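Local structure of DNA polymerase sliding clamp 2 (Thermococcus kodakarensis, 3LX2) at residues 40-44 against 45-49; 158-161 against 162-165. The protein forms a homotrimeric ring that probably encircles DNA and tethers the catalytic subunit of DNA polymerase and other proteins to it during replication. All coordinates share one frame; numbering follows the deposited sequence.

From the N terminus, the chain first doubles back at 40-44 against 45-49, where contact 1 closes the hairpin between strands 35-41 and 47-54. More than a hundred residues later, contact 2 closes a second hairpin, 158-161 against 162-165, between strands 154-159 and 164-169. The two lie in series, neither nested nor crossing, contact 1 in the N-terminal PCNA domain and contact 2 in the C-terminal one. The nearest atoms of contact 1 and contact 2 are about 17 Å apart. Contact 1 sits in the long antiparallel sheet where strand 47-54 pairs with strand 238-244, joining the two halves of the subunit; contact 2 sits in the sheet that also holds strands 174-179 and 196-201.

Contact 1 (40-44 against 45-49); sequences AIDPS and RVVLV
R45 folds back over the end of a beta hairpin and lays its chain against I41. CG stands beside the backbone N (chi1 -43°), and the bend at chi2 (-63°) brings the guanidinium back across the turn. Its edge then faces I41, with NH1 3.9 Å from I41 CB and in plane with it, while P43 O lies over one face. The CG2 branch of I41 completes this patch, 3.8 Å from R45 CA. The other branch goes to a different neighbour: I41 CG1 meets L48 CD1 at 4.1 Å, the two side chains crossing obliquely on one face of the sheet. A40 and V49 pack on the opposite face, A40 CB 4.2 Å from V49 CG1, and their backbones form a hydrogen-bonded antiparallel pair with V49 N 2.9 Å from A40 O.

Beyond that pair the ladder ends in D42 N to V47 O, and a type I turn from D42 to R45 reverses the chain, closed by R45 N on D42 O at 2.7 Å. The D42 carboxylate turns toward backbone N-H groups of the turn and the returning strand. With chi1 at 84°, OD2 reaches V47 N at 2.6 Å, the donor coming from above the carboxylate plane, and OD1 takes a weak bond from S44 N, an Asx turn. One firm and one weak backbone N-H bond thus hold the carboxylate of the buried D42.

Y204 of helix 202-209 packs on D42, S44 and V47, and strand 238-244 continues the sheet alongside 47-54, with L48 bonded to L243 through the backbone.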
ATOM      1  N   ALA A  40     -15.886 -21.457  20.005  1.00 48.13           N
ATOM      2  CA  ALA A  40     -16.179 -22.068  18.726  1.00 47.88           C
ATOM      3  C   ALA A  40     -14.981 -22.888  18.275  1.00 48.29           C
ATOM      4  O   ALA A  40     -13.863 -22.741  18.839  1.00 47.08           O
ATOM      5  CB  ALA A  40     -16.495 -21.006  17.731  1.00 48.67           C
ATOM      6  N   ILE A  41     -15.215 -23.732  17.254  1.00 48.16           N
ATOM      7  CA  ILE A  41     -14.155 -24.561  16.648  1.00 47.83           C
ATOM      8  C   ILE A  41     -14.247 -24.484  15.142  1.00 47.44           C
ATOM      9  O   ILE A  41     -15.320 -24.446  14.575  1.00 46.70           O
ATOM     10  CB  ILE A  41     -14.246 -26.052  17.104  1.00 48.03           C
ATOM     11  CG1 ILE A  41     -14.243 -26.178  18.622  1.00 49.84           C
ATOM     12  CG2 ILE A  41     -13.041 -26.895  16.634  1.00 49.18           C
ATOM     13  CD1 ILE A  41     -14.314 -27.653  19.110  1.00 51.80           C
ATOM     14  N   ASP A  42     -13.112 -24.493  14.471  1.00 48.54           N
ATOM     15  CA  ASP A  42     -13.112 -24.511  12.995  1.00 49.55           C
ATOM     16  C   ASP A  42     -13.536 -25.878  12.430  1.00 49.71           C
ATOM     17  O   ASP A  42     -13.373 -26.903  13.094  1.00 48.64           O
ATOM     18  CB  ASP A  42     -11.739 -24.060  12.438  1.00 49.67           C
ATOM     19  CG  ASP A  42     -10.721 -25.168  12.381  1.00 51.32           C
ATOM     20  OD1 ASP A  42     -10.169 -25.417  11.281  1.00 56.41           O
ATOM     21  OD2 ASP A  42     -10.472 -25.811  13.425  1.00 53.92           O
ATOM     22  N   PRO A  43     -14.042 -25.900  11.187  1.00 50.01           N
ATOM     23  CA  PRO A  43     -14.518 -27.157  10.618  1.00 50.15           C
ATOM     24  C   PRO A  43     -13.413 -28.221  10.501  1.00 50.00           C
ATOM     25  O   PRO A  43     -13.708 -29.418  10.415  1.00 49.45           O
ATOM     26  CB  PRO A  43     -15.020 -26.754   9.207  1.00 50.41           C
ATOM     27  CG  PRO A  43     -14.801 -25.287   9.076  1.00 49.75           C
ATOM     28  CD  PRO A  43     -13.853 -24.871  10.149  1.00 50.28           C
ATOM     29  N   SER A  44     -12.159 -27.797  10.515  1.00 49.58           N
ATOM     30  CA  SER A  44     -11.052 -28.749  10.476  1.00 49.63           C
ATOM     31  C   SER A  44     -10.764 -29.326  11.831  1.00 48.41           C
ATOM     32  O   SER A  44      -9.936 -30.228  11.970  1.00 47.31           O
ATOM     33  CB  SER A  44      -9.786 -28.040  10.023  1.00 51.11           C
ATOM     34  OG  SER A  44      -8.912 -29.023   9.495  1.00 56.37           O
ATOM     35  N   ARG A  45     -11.424 -28.772  12.842  1.00 47.76           N
ATOM     36  CA  ARG A  45     -11.143 -29.097  14.229  1.00 48.03           C
ATOM     37  C   ARG A  45      -9.679 -28.859  14.557  1.00 47.53           C
ATOM     38  O   ARG A  45      -9.143 -29.461  15.477  1.00 46.80           O
ATOM     39  CB  ARG A  45     -11.487 -30.559  14.539  1.00 49.63           C
ATOM     40  CG  ARG A  45     -12.805 -31.043  13.938  1.00 51.42           C
ATOM     41  CD  ARG A  45     -13.895 -30.236  14.535  1.00 54.30           C
ATOM     42  NE  ARG A  45     -15.202 -30.513  13.946  1.00 58.41           N
ATOM     43  CZ  ARG A  45     -16.232 -29.683  14.074  1.00 58.18           C
ATOM     44  NH1 ARG A  45     -16.070 -28.545  14.730  1.00 58.56           N
ATOM     45  NH2 ARG A  45     -17.410 -29.982  13.539  1.00 60.63           N
ATOM     46  N   VAL A  46      -9.007 -27.999  13.807  1.00 47.03           N
ATOM     47  CA  VAL A  46      -7.669 -27.658  14.212  1.00 46.61           C
ATOM     48  C   VAL A  46      -7.617 -26.495  15.221  1.00 46.28           C
ATOM     49  O   VAL A  46      -6.658 -26.411  16.006  1.00 46.37           O
ATOM     50  CB  VAL A  46      -6.770 -27.435  13.020  1.00 46.81           C
ATOM     51  CG1 VAL A  46      -5.419 -27.008  13.475  1.00 47.52           C
ATOM     52  CG2 VAL A  46      -6.612 -28.742  12.305  1.00 47.00           C
ATOM     53  N   VAL A  47      -8.656 -25.651  15.238  1.00 44.95           N
ATOM     54  CA  VAL A  47      -8.607 -24.361  15.932  1.00 44.69           C
ATOM     55  C   VAL A  47      -9.805 -24.113  16.836  1.00 43.95           C
ATOM     56  O   VAL A  47     -10.930 -24.153  16.394  1.00 43.09           O
ATOM     57  CB  VAL A  47      -8.417 -23.174  14.904  1.00 44.83           C
ATOM     58  CG1 VAL A  47      -8.548 -21.832  15.548  1.00 43.96           C
ATOM     59  CG2 VAL A  47      -7.066 -23.248  14.263  1.00 45.46           C
ATOM     60  N   LEU A  48      -9.541 -23.889  18.115  1.00 44.22           N
ATOM     61  CA  LEU A  48     -10.595 -23.536  19.085  1.00 44.67           C
ATOM     62  C   LEU A  48     -10.387 -22.171  19.720  1.00 44.61           C
ATOM     63  O   LEU A  48      -9.311 -21.884  20.261  1.00 44.40           O
ATOM     64  CB  LEU A  48     -10.690 -24.558  20.230  1.00 44.18           C
ATOM     65  CG  LEU A  48     -11.693 -24.237  21.366  1.00 43.90           C
ATOM     66  CD1 LEU A  48     -12.108 -25.542  22.113  1.00 41.76           C
ATOM     67  CD2 LEU A  48     -11.177 -23.181  22.382  1.00 38.12           C
ATOM     68  N   VAL A  49     -11.445 -21.375  19.718  1.00 44.48           N
ATOM     69  CA  VAL A  49     -11.394 -20.076  20.338  1.00 44.19           C
ATOM     70  C   VAL A  49     -12.284 -19.987  21.563  1.00 44.64           C
ATOM     71  O   VAL A  49     -13.432 -20.462  21.558  1.00 44.68           O
ATOM     72  CB  VAL A  49     -11.659 -18.939  19.335  1.00 43.58           C
ATOM     73  CG1 VAL A  49     -13.132 -18.845  19.031  1.00 45.49           C
ATOM     74  CG2 VAL A  49     -11.155 -17.680  19.895  1.00 42.46           C
TER

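Contact 2 (158-161 against 162-165); sequences MATP and EKLT
E162 curls over P161 at the tip of a tight beta hairpin that links strands 154-159 and 164-169. Its CB lies 3.6 Å from P161 C. The first torsion sets CG beside the backbone N, 4.0 Å from P161 C; the bend at chi2 (81°) then turns CD back toward P161. At the end, OE1 comes 3.9 Å from P161 CD and 3.8 Å from T160 OG1.

T160 OG1 sits between its backbone N and carbonyl carbon (chi1 73°), which aims it into the loop; there it accepts a weak bond from E162 N at 3.3 Å, a weak ST turn. The same oxygen lies 3.0 Å from K163 CB, the T160 and K163 side chains running side by side in the same direction. T160 N in turn bonds K163 O at 2.9 Å.

On one face A159 and L164 lean into the interior, toward V132 and V136 of strand 132-137; M158 and T165 share the other face. The M158-T165 pair is hydrogen-bonded both ways, and T165 N points almost straight at M158 O, 2.9 Å away, with 173° at the hydrogen.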
ATOM      1  N   MET A 158       9.645 -25.552  20.971  1.00 54.26           N
ATOM      2  CA  MET A 158      10.468 -26.337  21.903  1.00 56.25           C
ATOM      3  C   MET A 158      10.961 -25.510  23.087  1.00 56.56           C
ATOM      4  O   MET A 158      11.286 -24.319  22.947  1.00 56.40           O
ATOM      5  CB  MET A 158      11.720 -26.904  21.228  1.00 56.35           C
ATOM      6  CG  MET A 158      11.546 -27.524  19.828  1.00 60.60           C
ATOM      7  SD  MET A 158      13.187 -27.965  19.153  1.00 66.51           S
ATOM      8  CE  MET A 158      13.820 -28.994  20.504  1.00 63.38           C
ATOM      9  N   ALA A 159      11.064 -26.168  24.237  1.00 57.10           N
ATOM     10  CA  ALA A 159      11.659 -25.544  25.397  1.00 58.67           C
ATOM     11  C   ALA A 159      12.531 -26.455  26.271  1.00 59.57           C
ATOM     12  O   ALA A 159      12.269 -27.648  26.452  1.00 59.49           O
ATOM     13  CB  ALA A 159      10.585 -24.850  26.247  1.00 58.38           C
ATOM     14  N   THR A 160      13.600 -25.852  26.772  1.00 60.68           N
ATOM     15  CA  THR A 160      14.249 -26.273  28.013  1.00 61.43           C
ATOM     16  C   THR A 160      13.856 -25.149  29.006  1.00 61.92           C
ATOM     17  O   THR A 160      13.048 -24.268  28.624  1.00 61.78           O
ATOM     18  CB  THR A 160      15.766 -26.328  27.830  1.00 62.05           C
ATOM     19  OG1 THR A 160      16.296 -24.984  27.778  1.00 62.64           O
ATOM     20  CG2 THR A 160      16.113 -27.095  26.534  1.00 61.41           C
ATOM     21  N   PRO A 161      14.400 -25.166  30.259  1.00 61.45           N
ATOM     22  CA  PRO A 161      14.076 -24.128  31.236  1.00 61.25           C
ATOM     23  C   PRO A 161      14.756 -22.765  31.005  1.00 60.78           C
ATOM     24  O   PRO A 161      14.306 -21.765  31.574  1.00 60.28           O
ATOM     25  CB  PRO A 161      14.542 -24.742  32.561  1.00 61.60           C
ATOM     26  CG  PRO A 161      14.540 -26.203  32.320  1.00 61.45           C
ATOM     27  CD  PRO A 161      15.048 -26.301  30.924  1.00 61.91           C
ATOM     28  N   GLU A 162      15.813 -22.740  30.188  1.00 60.42           N
ATOM     29  CA  GLU A 162      16.511 -21.489  29.834  1.00 60.31           C
ATOM     30  C   GLU A 162      16.225 -21.095  28.403  1.00 59.25           C
ATOM     31  O   GLU A 162      16.639 -20.013  27.965  1.00 59.15           O
ATOM     32  CB  GLU A 162      18.045 -21.617  29.952  1.00 61.54           C
ATOM     33  CG  GLU A 162      18.654 -21.912  31.341  1.00 64.13           C
ATOM     34  CD  GLU A 162      18.605 -23.397  31.725  1.00 67.45           C
ATOM     35  OE1 GLU A 162      18.340 -24.269  30.843  1.00 66.30           O
ATOM     36  OE2 GLU A 162      18.825 -23.675  32.932  1.00 69.95           O
ATOM     37  N   LYS A 163      15.534 -21.973  27.674  1.00 58.39           N
ATOM     38  CA  LYS A 163      15.533 -21.903  26.224  1.00 57.93           C
ATOM     39  C   LYS A 163      14.162 -22.092  25.562  1.00 56.99           C
ATOM     40  O   LYS A 163      13.533 -23.181  25.667  1.00 57.03           O
ATOM     41  CB  LYS A 163      16.553 -22.902  25.646  1.00 58.02           C
ATOM     42  CG  LYS A 163      17.393 -22.344  24.474  1.00 60.16           C
ATOM     43  CD  LYS A 163      18.569 -23.294  24.108  1.00 62.52           C
ATOM     44  CE  LYS A 163      19.915 -22.535  23.956  1.00 63.95           C
ATOM     45  NZ  LYS A 163      21.104 -23.461  24.012  1.00 65.48           N
ATOM     46  N   LEU A 164      13.730 -21.035  24.863  1.00 55.41           N
ATOM     47  CA  LEU A 164      12.531 -21.083  24.028  1.00 54.09           C
ATOM     48  C   LEU A 164      12.937 -20.950  22.575  1.00 53.47           C
ATOM     49  O   LEU A 164      13.452 -19.908  22.146  1.00 52.77           O
ATOM     50  CB  LEU A 164      11.521 -19.977  24.411  1.00 53.77           C
ATOM     51  CG  LEU A 164      10.164 -20.042  23.670  1.00 52.22           C
ATOM     52  CD1 LEU A 164       9.304 -21.162  24.159  1.00 46.11           C
ATOM     53  CD2 LEU A 164       9.399 -18.741  23.787  1.00 50.76           C
ATOM     54  N   THR A 165      12.688 -22.009  21.822  1.00 52.89           N
ATOM     55  CA  THR A 165      13.182 -22.112  20.463  1.00 53.17           C
ATOM     56  C   THR A 165      12.039 -22.444  19.502  1.00 52.87           C
ATOM     57  O   THR A 165      11.295 -23.388  19.775  1.00 53.81           O
ATOM     58  CB  THR A 165      14.207 -23.289  20.355  1.00 54.10           C
ATOM     59  OG1 THR A 165      15.236 -23.198  21.372  1.00 54.38           O
ATOM     60  CG2 THR A 165      14.837 -23.325  18.948  1.00 54.28           C
TER